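Local coordinates for protein beta-N-acetylhexosaminidase (Arthrobacter aurescens, PDB 3RCN) that probably hydrolyses terminal non-reducing N-acetyl-D-hexosamine residues from N-acetyl-beta-D-hexosaminides, as a member of glycosyl hydrolase family 20, at residues A[283-295]-A[343-355]. Residues are numbered along the deposited sequence; the frame is centred on the assembly and turned at random.
Sequences VLEVSETSLEFYR and LHSWFVGQLALHL. With SO4 (sulfate ion), chain C.
L284 CD1 meets the F347 ring at CE2, 3.8 Å away, the two side chains crossing at about a right angle. V286, compact and branched, fits between two larger residues: CG2 touches L343 CD2 at 3.5 Å while CG1 lies by F347 CG. With CG anti to the backbone N (chi1 -171°), F347 carries its broad ring across to L284, V286, S290 and L291, meeting several small apolar groups at once. S287 is the N-cap of the helix that follows, where E288 N donates to a sulfate, probably from the crystallisation liquor. Helices 288-304 and 342-357 of the TIM-barrel catalytic domain come before and after strand 309-313 in sequence; their segments run roughly the same way, 35° apart. L291 is the knob between them, in a hole of W346, F347, Q350 and L351; its forked end suits this, CD1 reaching W346 CH2 (3.5 Å) and CD2 reaching L351 CD2 (3.7 Å). Y294 CB packs on L351. R295 pairs a guanidinium, whose NH2 donates to a water that donates to Q350 O, with an aliphatic stem whose CB makes a CH-pi contact over one H354 face. H354 NE2 bonds mainly to D299 OD1, and weakly to R295 O; replacing H354 with alanine would probably remove the ring face packed against R295 and leave D299 without this partner.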
ATOM      1  N   VAL A 283       3.620  34.755   1.894  1.00 37.14           N
ATOM      2  CA  VAL A 283       2.236  34.408   1.596  1.00 33.68           C
ATOM      3  C   VAL A 283       1.784  34.996   0.268  1.00 29.50           C
ATOM      4  O   VAL A 283       2.538  35.708  -0.393  1.00 34.84           O
ATOM      5  CB  VAL A 283       1.304  34.866   2.731  1.00 32.17           C
ATOM      6  CG1 VAL A 283       1.708  34.194   4.019  1.00 32.67           C
ATOM      7  CG2 VAL A 283       1.369  36.369   2.910  1.00 28.76           C
ATOM      8  N   LEU A 284       0.555  34.702  -0.130  1.00 26.17           N
ATOM      9  CA  LEU A 284       0.044  35.246  -1.379  1.00 26.09           C
ATOM     10  C   LEU A 284      -0.001  36.769  -1.352  1.00 35.83           C
ATOM     11  O   LEU A 284      -0.236  37.395  -0.315  1.00 36.04           O
ATOM     12  CB  LEU A 284      -1.356  34.718  -1.671  1.00 30.22           C
ATOM     13  CG  LEU A 284      -1.475  33.219  -1.951  1.00 42.80           C
ATOM     14  CD1 LEU A 284      -2.925  32.867  -2.199  1.00 45.31           C
ATOM     15  CD2 LEU A 284      -0.616  32.798  -3.134  1.00 42.64           C
ATOM     16  N   GLU A 285       0.220  37.360  -2.515  1.00 38.28           N
ATOM     17  CA  GLU A 285      -0.075  38.750  -2.703  1.00 39.72           C
ATOM     18  C   GLU A 285      -1.515  38.727  -3.184  1.00 44.52           C
ATOM     19  O   GLU A 285      -1.796  38.215  -4.261  1.00 47.06           O
ATOM     20  CB  GLU A 285       0.834  39.338  -3.776  1.00 45.50           C
ATOM     21  CG  GLU A 285       0.478  40.772  -4.144  1.00 64.87           C
ATOM     22  CD  GLU A 285       1.435  41.386  -5.153  1.00 72.03           C
ATOM     23  OE1 GLU A 285       2.230  42.270  -4.752  1.00 70.30           O
ATOM     24  OE2 GLU A 285       1.383  40.993  -6.344  1.00 71.71           O
ATOM     25  N   VAL A 286      -2.426  39.266  -2.376  1.00 40.38           N
ATOM     26  CA  VAL A 286      -3.841  39.265  -2.728  1.00 42.14           C
ATOM     27  C   VAL A 286      -4.152  40.360  -3.746  1.00 40.26           C
ATOM     28  O   VAL A 286      -3.884  41.537  -3.519  1.00 45.78           O
ATOM     29  CB  VAL A 286      -4.746  39.409  -1.495  1.00 43.66           C
ATOM     30  CG1 VAL A 286      -4.387  38.358  -0.466  1.00 42.77           C
ATOM     31  CG2 VAL A 286      -4.611  40.779  -0.902  1.00 52.03           C
ATOM     32  N   SER A 287      -4.767  39.961  -4.850  1.00 37.83           N
ATOM     33  CA  SER A 287      -4.875  40.809  -6.024  1.00 43.72           C
ATOM     34  C   SER A 287      -5.728  40.090  -7.046  1.00 45.62           C
ATOM     35  O   SER A 287      -6.110  38.933  -6.848  1.00 51.17           O
ATOM     36  CB  SER A 287      -3.499  41.066  -6.629  1.00 42.25           C
ATOM     37  OG  SER A 287      -2.966  39.872  -7.159  1.00 41.02           O
ATOM     38  N   GLU A 288      -6.050  40.787  -8.127  1.00 40.21           N
ATOM     39  CA  GLU A 288      -6.973  40.244  -9.104  1.00 47.62           C
ATOM     40  C   GLU A 288      -6.355  39.032  -9.762  1.00 49.02           C
ATOM     41  O   GLU A 288      -7.052  38.059 -10.058  1.00 49.69           O
ATOM     42  CB  GLU A 288      -7.368  41.290 -10.157  1.00 49.88           C
ATOM     43  CG  GLU A 288      -8.251  42.410  -9.631  1.00 58.34           C
ATOM     44  CD  GLU A 288      -9.497  41.915  -8.899  1.00 71.29           C
ATOM     45  OE1 GLU A 288     -10.079  40.878  -9.301  1.00 70.86           O
ATOM     46  OE2 GLU A 288      -9.898  42.574  -7.912  1.00 77.58           O
ATOM     47  N   THR A 289      -5.045  39.092  -9.989  1.00 43.46           N
ATOM     48  CA  THR A 289      -4.362  37.984 -10.646  1.00 42.52           C
ATOM     49  C   THR A 289      -4.334  36.716  -9.788  1.00 32.32           C
ATOM     50  O   THR A 289      -4.686  35.654 -10.287  1.00 34.15           O
ATOM     51  CB  THR A 289      -2.973  38.378 -11.206  1.00 47.26           C
ATOM     52  OG1 THR A 289      -2.168  38.957 -10.174  1.00 50.63           O
ATOM     53  CG2 THR A 289      -3.145  39.387 -12.327  1.00 42.93           C
ATOM     54  N   SER A 290      -3.962  36.836  -8.510  1.00 30.99           N
ATOM     55  CA  SER A 290      -4.079  35.723  -7.557  1.00 32.03           C
ATOM     56  C   SER A 290      -5.491  35.168  -7.591  1.00 35.26           C
ATOM     57  O   SER A 290      -5.692  33.956  -7.712  1.00 29.97           O
ATOM     58  CB  SER A 290      -3.815  36.174  -6.123  1.00 32.54           C
ATOM     59  OG  SER A 290      -2.651  36.947  -6.036  1.00 46.23           O
ATOM     60  N   LEU A 291      -6.466  36.068  -7.462  1.00 28.98           N
ATOM     61  CA  LEU A 291      -7.869  35.680  -7.473  1.00 31.84           C
ATOM     62  C   LEU A 291      -8.233  34.877  -8.711  1.00 34.73           C
ATOM     63  O   LEU A 291      -8.890  33.841  -8.603  1.00 40.38           O
ATOM     64  CB  LEU A 291      -8.776  36.911  -7.367  1.00 38.79           C
ATOM     65  CG  LEU A 291      -9.310  37.150  -5.960  1.00 40.14           C
ATOM     66  CD1 LEU A 291     -10.236  38.340  -5.935  1.00 41.83           C
ATOM     67  CD2 LEU A 291     -10.016  35.882  -5.467  1.00 37.19           C
ATOM     68  N   GLU A 292      -7.814  35.352  -9.883  1.00 31.14           N
ATOM     69  CA  GLU A 292      -8.133  34.656 -11.119  1.00 45.73           C
ATOM     70  C   GLU A 292      -7.465  33.269 -11.141  1.00 42.49           C
ATOM     71  O   GLU A 292      -8.061  32.272 -11.569  1.00 29.80           O
ATOM     72  CB  GLU A 292      -7.709  35.481 -12.339  1.00 56.96           C
ATOM     73  CG  GLU A 292      -8.008  34.796 -13.675  1.00 72.70           C
ATOM     74  CD  GLU A 292      -6.969  35.105 -14.751  1.00 87.52           C
ATOM     75  OE1 GLU A 292      -6.390  36.217 -14.716  1.00 88.87           O
ATOM     76  OE2 GLU A 292      -6.731  34.233 -15.626  1.00 90.77           O
ATOM     77  N   PHE A 293      -6.224  33.222 -10.670  1.00 35.08           N
ATOM     78  CA  PHE A 293      -5.472  31.986 -10.637  1.00 37.78           C
ATOM     79  C   PHE A 293      -6.244  30.940  -9.847  1.00 39.58           C
ATOM     80  O   PHE A 293      -6.470  29.827 -10.320  1.00 37.03           O
ATOM     81  CB  PHE A 293      -4.108  32.234  -9.997  1.00 38.43           C
ATOM     82  CG  PHE A 293      -3.186  31.060 -10.073  1.00 44.10           C
ATOM     83  CD1 PHE A 293      -3.198  30.088  -9.082  1.00 46.99           C
ATOM     84  CD2 PHE A 293      -2.302  30.925 -11.132  1.00 39.54           C
ATOM     85  CE1 PHE A 293      -2.345  28.999  -9.150  1.00 37.16           C
ATOM     86  CE2 PHE A 293      -1.447  29.838 -11.200  1.00 33.96           C
ATOM     87  CZ  PHE A 293      -1.473  28.875 -10.208  1.00 32.90           C
ATOM     88  N   TYR A 294      -6.671  31.313  -8.648  1.00 33.38           N
ATOM     89  CA  TYR A 294      -7.294  30.358  -7.756  1.00 30.30           C
ATOM     90  C   TYR A 294      -8.746  30.039  -8.094  1.00 32.20           C
ATOM     91  O   TYR A 294      -9.273  29.038  -7.630  1.00 37.41           O
ATOM     92  CB  TYR A 294      -7.153  30.813  -6.314  1.00 26.13           C
ATOM     93  CG  TYR A 294      -5.810  30.470  -5.746  1.00 27.82           C
ATOM     94  CD1 TYR A 294      -4.763  31.374  -5.808  1.00 30.36           C
ATOM     95  CD2 TYR A 294      -5.577  29.227  -5.168  1.00 29.10           C
ATOM     96  CE1 TYR A 294      -3.520  31.060  -5.301  1.00 34.79           C
ATOM     97  CE2 TYR A 294      -4.333  28.898  -4.656  1.00 25.83           C
ATOM     98  CZ  TYR A 294      -3.311  29.820  -4.728  1.00 33.59           C
ATOM     99  OH  TYR A 294      -2.075  29.514  -4.220  1.00 32.62           O
ATOM    100  N   ARG A 295      -9.386  30.876  -8.902  1.00 26.92           N
ATOM    101  CA  ARG A 295     -10.710  30.547  -9.428  1.00 33.87           C
ATOM    102  C   ARG A 295     -10.540  29.464 -10.462  1.00 34.33           C
ATOM    103  O   ARG A 295     -11.339  28.528 -10.530  1.00 37.47           O
ATOM    104  CB  ARG A 295     -11.385  31.741 -10.104  1.00 35.52           C
ATOM    105  CG  ARG A 295     -11.845  32.835  -9.187  1.00 37.08           C
ATOM    106  CD  ARG A 295     -12.672  33.832  -9.988  1.00 36.97           C
ATOM    107  NE  ARG A 295     -13.105  34.945  -9.169  1.00 35.15           N
ATOM    108  CZ  ARG A 295     -12.569  36.153  -9.244  1.00 45.19           C
ATOM    109  NH1 ARG A 295     -11.601  36.370 -10.133  1.00 37.28           N
ATOM    110  NH2 ARG A 295     -13.011  37.137  -8.449  1.00 42.05           N
ATOM    111  N   LEU A 343      -7.707  42.259   4.016  1.00 34.85           N
ATOM    112  CA  LEU A 343      -7.555  41.621   2.721  1.00 34.53           C
ATOM    113  C   LEU A 343      -7.708  40.100   2.852  1.00 40.98           C
ATOM    114  O   LEU A 343      -8.127  39.402   1.918  1.00 35.38           O
ATOM    115  CB  LEU A 343      -6.174  41.954   2.161  1.00 32.00           C
ATOM    116  CG  LEU A 343      -5.934  43.338   1.584  1.00 35.64           C
ATOM    117  CD1 LEU A 343      -4.442  43.586   1.444  1.00 39.97           C
ATOM    118  CD2 LEU A 343      -6.634  43.460   0.246  1.00 39.47           C
ATOM    119  N   HIS A 344      -7.348  39.594   4.024  1.00 44.97           N
ATOM    120  CA  HIS A 344      -7.490  38.180   4.324  1.00 43.95           C
ATOM    121  C   HIS A 344      -8.960  37.766   4.202  1.00 45.51           C
ATOM    122  O   HIS A 344      -9.310  36.841   3.458  1.00 38.46           O
ATOM    123  CB  HIS A 344      -6.970  37.909   5.735  1.00 39.17           C
ATOM    124  CG  HIS A 344      -7.014  36.468   6.128  1.00 45.98           C
ATOM    125  ND1 HIS A 344      -7.973  35.599   5.659  1.00 47.75           N
ATOM    126  CD2 HIS A 344      -6.211  35.744   6.942  1.00 45.44           C
ATOM    127  CE1 HIS A 344      -7.763  34.399   6.171  1.00 47.56           C
ATOM    128  NE2 HIS A 344      -6.702  34.462   6.954  1.00 49.31           N
ATOM    129  N   SER A 345      -9.817  38.467   4.936  1.00 50.45           N
ATOM    130  CA  SER A 345     -11.236  38.181   4.920  1.00 47.40           C
ATOM    131  C   SER A 345     -11.777  38.361   3.511  1.00 41.94           C
ATOM    132  O   SER A 345     -12.585  37.569   3.031  1.00 43.62           O
ATOM    133  CB  SER A 345     -11.964  39.107   5.884  1.00 47.67           C
ATOM    134  OG  SER A 345     -13.333  38.755   5.960  1.00 55.10           O
ATOM    135  N   TRP A 346     -11.309  39.406   2.845  1.00 29.42           N
ATOM    136  CA  TRP A 346     -11.784  39.726   1.512  1.00 33.30           C
ATOM    137  C   TRP A 346     -11.425  38.637   0.491  1.00 39.04           C
ATOM    138  O   TRP A 346     -12.262  38.241  -0.327  1.00 41.12           O
ATOM    139  CB  TRP A 346     -11.211  41.072   1.062  1.00 33.39           C
ATOM    140  CG  TRP A 346     -11.584  41.406  -0.334  1.00 41.45           C
ATOM    141  CD1 TRP A 346     -12.783  41.891  -0.758  1.00 51.88           C
ATOM    142  CD2 TRP A 346     -10.763  41.277  -1.504  1.00 39.12           C
ATOM    143  NE1 TRP A 346     -12.763  42.073  -2.123  1.00 52.43           N
ATOM    144  CE2 TRP A 346     -11.540  41.704  -2.605  1.00 44.28           C
ATOM    145  CE3 TRP A 346      -9.452  40.846  -1.729  1.00 42.94           C
ATOM    146  CZ2 TRP A 346     -11.048  41.712  -3.911  1.00 44.84           C
ATOM    147  CZ3 TRP A 346      -8.960  40.861  -3.033  1.00 45.91           C
ATOM    148  CH2 TRP A 346      -9.760  41.285  -4.105  1.00 46.52           C
ATOM    149  N   PHE A 347     -10.175  38.176   0.533  1.00 31.61           N
ATOM    150  CA  PHE A 347      -9.662  37.220  -0.450  1.00 34.22           C
ATOM    151  C   PHE A 347     -10.413  35.901  -0.372  1.00 34.89           C
ATOM    152  O   PHE A 347     -10.875  35.379  -1.376  1.00 37.74           O
ATOM    153  CB  PHE A 347      -8.170  36.968  -0.229  1.00 30.77           C
ATOM    154  CG  PHE A 347      -7.526  36.159  -1.314  1.00 36.52           C
ATOM    155  CD1 PHE A 347      -7.346  36.692  -2.584  1.00 40.78           C
ATOM    156  CD2 PHE A 347      -7.097  34.863  -1.074  1.00 36.43           C
ATOM    157  CE1 PHE A 347      -6.747  35.946  -3.594  1.00 39.26           C
ATOM    158  CE2 PHE A 347      -6.504  34.113  -2.076  1.00 29.55           C
ATOM    159  CZ  PHE A 347      -6.323  34.660  -3.338  1.00 33.97           C
ATOM    160  N   VAL A 348     -10.531  35.373   0.837  1.00 36.43           N
ATOM    161  CA  VAL A 348     -11.222  34.120   1.060  1.00 36.05           C
ATOM    162  C   VAL A 348     -12.698  34.241   0.670  1.00 35.56           C
ATOM    163  O   VAL A 348     -13.276  33.314   0.091  1.00 33.74           O
ATOM    164  CB  VAL A 348     -11.058  33.686   2.532  1.00 36.07           C
ATOM    165  CG1 VAL A 348     -11.950  32.514   2.864  1.00 22.78           C
ATOM    166  CG2 VAL A 348      -9.583  33.372   2.831  1.00 36.54           C
ATOM    167  N   GLY A 349     -13.297  35.393   0.970  1.00 36.16           N
ATOM    168  CA  GLY A 349     -14.698  35.638   0.658  1.00 25.34           C
ATOM    169  C   GLY A 349     -14.960  35.628  -0.832  1.00 32.10           C
ATOM    170  O   GLY A 349     -15.943  35.046  -1.277  1.00 37.48           O
ATOM    171  N   GLN A 350     -14.083  36.270  -1.603  1.00 38.02           N
ATOM    172  CA  GLN A 350     -14.185  36.246  -3.064  1.00 40.45           C
ATOM    173  C   GLN A 350     -14.133  34.815  -3.596  1.00 38.84           C
ATOM    174  O   GLN A 350     -14.915  34.427  -4.469  1.00 33.78           O
ATOM    175  CB  GLN A 350     -13.081  37.077  -3.721  1.00 32.35           C
ATOM    176  CG  GLN A 350     -13.156  38.577  -3.460  1.00 39.61           C
ATOM    177  CD  GLN A 350     -14.438  39.223  -3.963  1.00 42.25           C
ATOM    178  OE1 GLN A 350     -15.303  39.596  -3.164  1.00 37.70           O
ATOM    179  NE2 GLN A 350     -14.567  39.367  -5.288  1.00 39.61           N
ATOM    180  N   LEU A 351     -13.212  34.020  -3.072  1.00 34.64           N
ATOM    181  CA  LEU A 351     -13.174  32.624  -3.467  1.00 33.85           C
ATOM    182  C   LEU A 351     -14.417  31.873  -2.982  1.00 34.08           C
ATOM    183  O   LEU A 351     -14.994  31.080  -3.727  1.00 31.88           O
ATOM    184  CB  LEU A 351     -11.885  31.965  -2.993  1.00 37.95           C
ATOM    185  CG  LEU A 351     -10.632  32.507  -3.686  1.00 37.33           C
ATOM    186  CD1 LEU A 351      -9.400  31.871  -3.084  1.00 34.61           C
ATOM    187  CD2 LEU A 351     -10.689  32.301  -5.205  1.00 29.59           C
ATOM    188  N   ALA A 352     -14.845  32.143  -1.751  1.00 34.02           N
ATOM    189  CA  ALA A 352     -16.074  31.529  -1.237  1.00 33.66           C
ATOM    190  C   ALA A 352     -17.263  31.834  -2.140  1.00 32.98           C
ATOM    191  O   ALA A 352     -18.134  30.981  -2.346  1.00 29.00           O
ATOM    192  CB  ALA A 352     -16.361  31.965   0.200  1.00 22.16           C
ATOM    193  N   LEU A 353     -17.286  33.054  -2.676  1.00 35.58           N
ATOM    194  CA  LEU A 353     -18.321  33.476  -3.616  1.00 35.68           C
ATOM    195  C   LEU A 353     -18.233  32.640  -4.897  1.00 41.57           C
ATOM    196  O   LEU A 353     -19.249  32.235  -5.455  1.00 43.61           O
ATOM    197  CB  LEU A 353     -18.156  34.961  -3.957  1.00 29.29           C
ATOM    198  CG  LEU A 353     -19.246  35.959  -3.563  1.00 42.00           C
ATOM    199  CD1 LEU A 353     -19.837  35.637  -2.206  1.00 47.52           C
ATOM    200  CD2 LEU A 353     -18.687  37.378  -3.577  1.00 37.99           C
ATOM    201  N   HIS A 354     -17.012  32.382  -5.362  1.00 37.98           N
ATOM    202  CA  HIS A 354     -16.819  31.630  -6.597  1.00 33.84           C
ATOM    203  C   HIS A 354     -17.297  30.190  -6.405  1.00 37.88           C
ATOM    204  O   HIS A 354     -17.946  29.613  -7.277  1.00 38.94           O
ATOM    205  CB  HIS A 354     -15.356  31.686  -7.033  1.00 31.79           C
ATOM    206  CG  HIS A 354     -15.072  30.922  -8.286  1.00 43.26           C
ATOM    207  ND1 HIS A 354     -15.599  31.273  -9.512  1.00 44.46           N
ATOM    208  CD2 HIS A 354     -14.323  29.818  -8.509  1.00 46.65           C
ATOM    209  CE1 HIS A 354     -15.184  30.425 -10.430  1.00 42.92           C
ATOM    210  NE2 HIS A 354     -14.406  29.528  -9.847  1.00 46.39           N
ATOM    211  N   LEU A 355     -16.990  29.623  -5.242  1.00 31.10           N
ATOM    212  CA  LEU A 355     -17.498  28.313  -4.887  1.00 30.67           C
ATOM    213  C   LEU A 355     -19.021  28.311  -4.865  1.00 37.90           C
ATOM    214  O   LEU A 355     -19.654  27.346  -5.308  1.00 31.97           O
ATOM    215  CB  LEU A 355     -16.949  27.883  -3.524  1.00 34.87           C
ATOM    216  CG  LEU A 355     -15.461  27.530  -3.510  1.00 38.14           C
ATOM    217  CD1 LEU A 355     -14.991  27.108  -2.121  1.00 40.16           C
ATOM    218  CD2 LEU A 355     -15.155  26.441  -4.547  1.00 28.58           C
TER
HETATM  219  S   SO4 C 553      -4.861  44.557  -8.220  1.00 68.92           S
HETATM  220  O1  SO4 C 553      -4.081  44.109  -9.378  1.00 68.43           O
HETATM  221  O2  SO4 C 553      -5.657  43.449  -7.701  1.00 71.20           O
HETATM  222  O3  SO4 C 553      -3.969  45.039  -7.165  1.00 55.48           O
HETATM  223  O4  SO4 C 553      -5.756  45.634  -8.638  1.00 75.68           O
HETATM  224  O   HOH W   1     -15.364  35.615  -7.067  1.00 41.44           O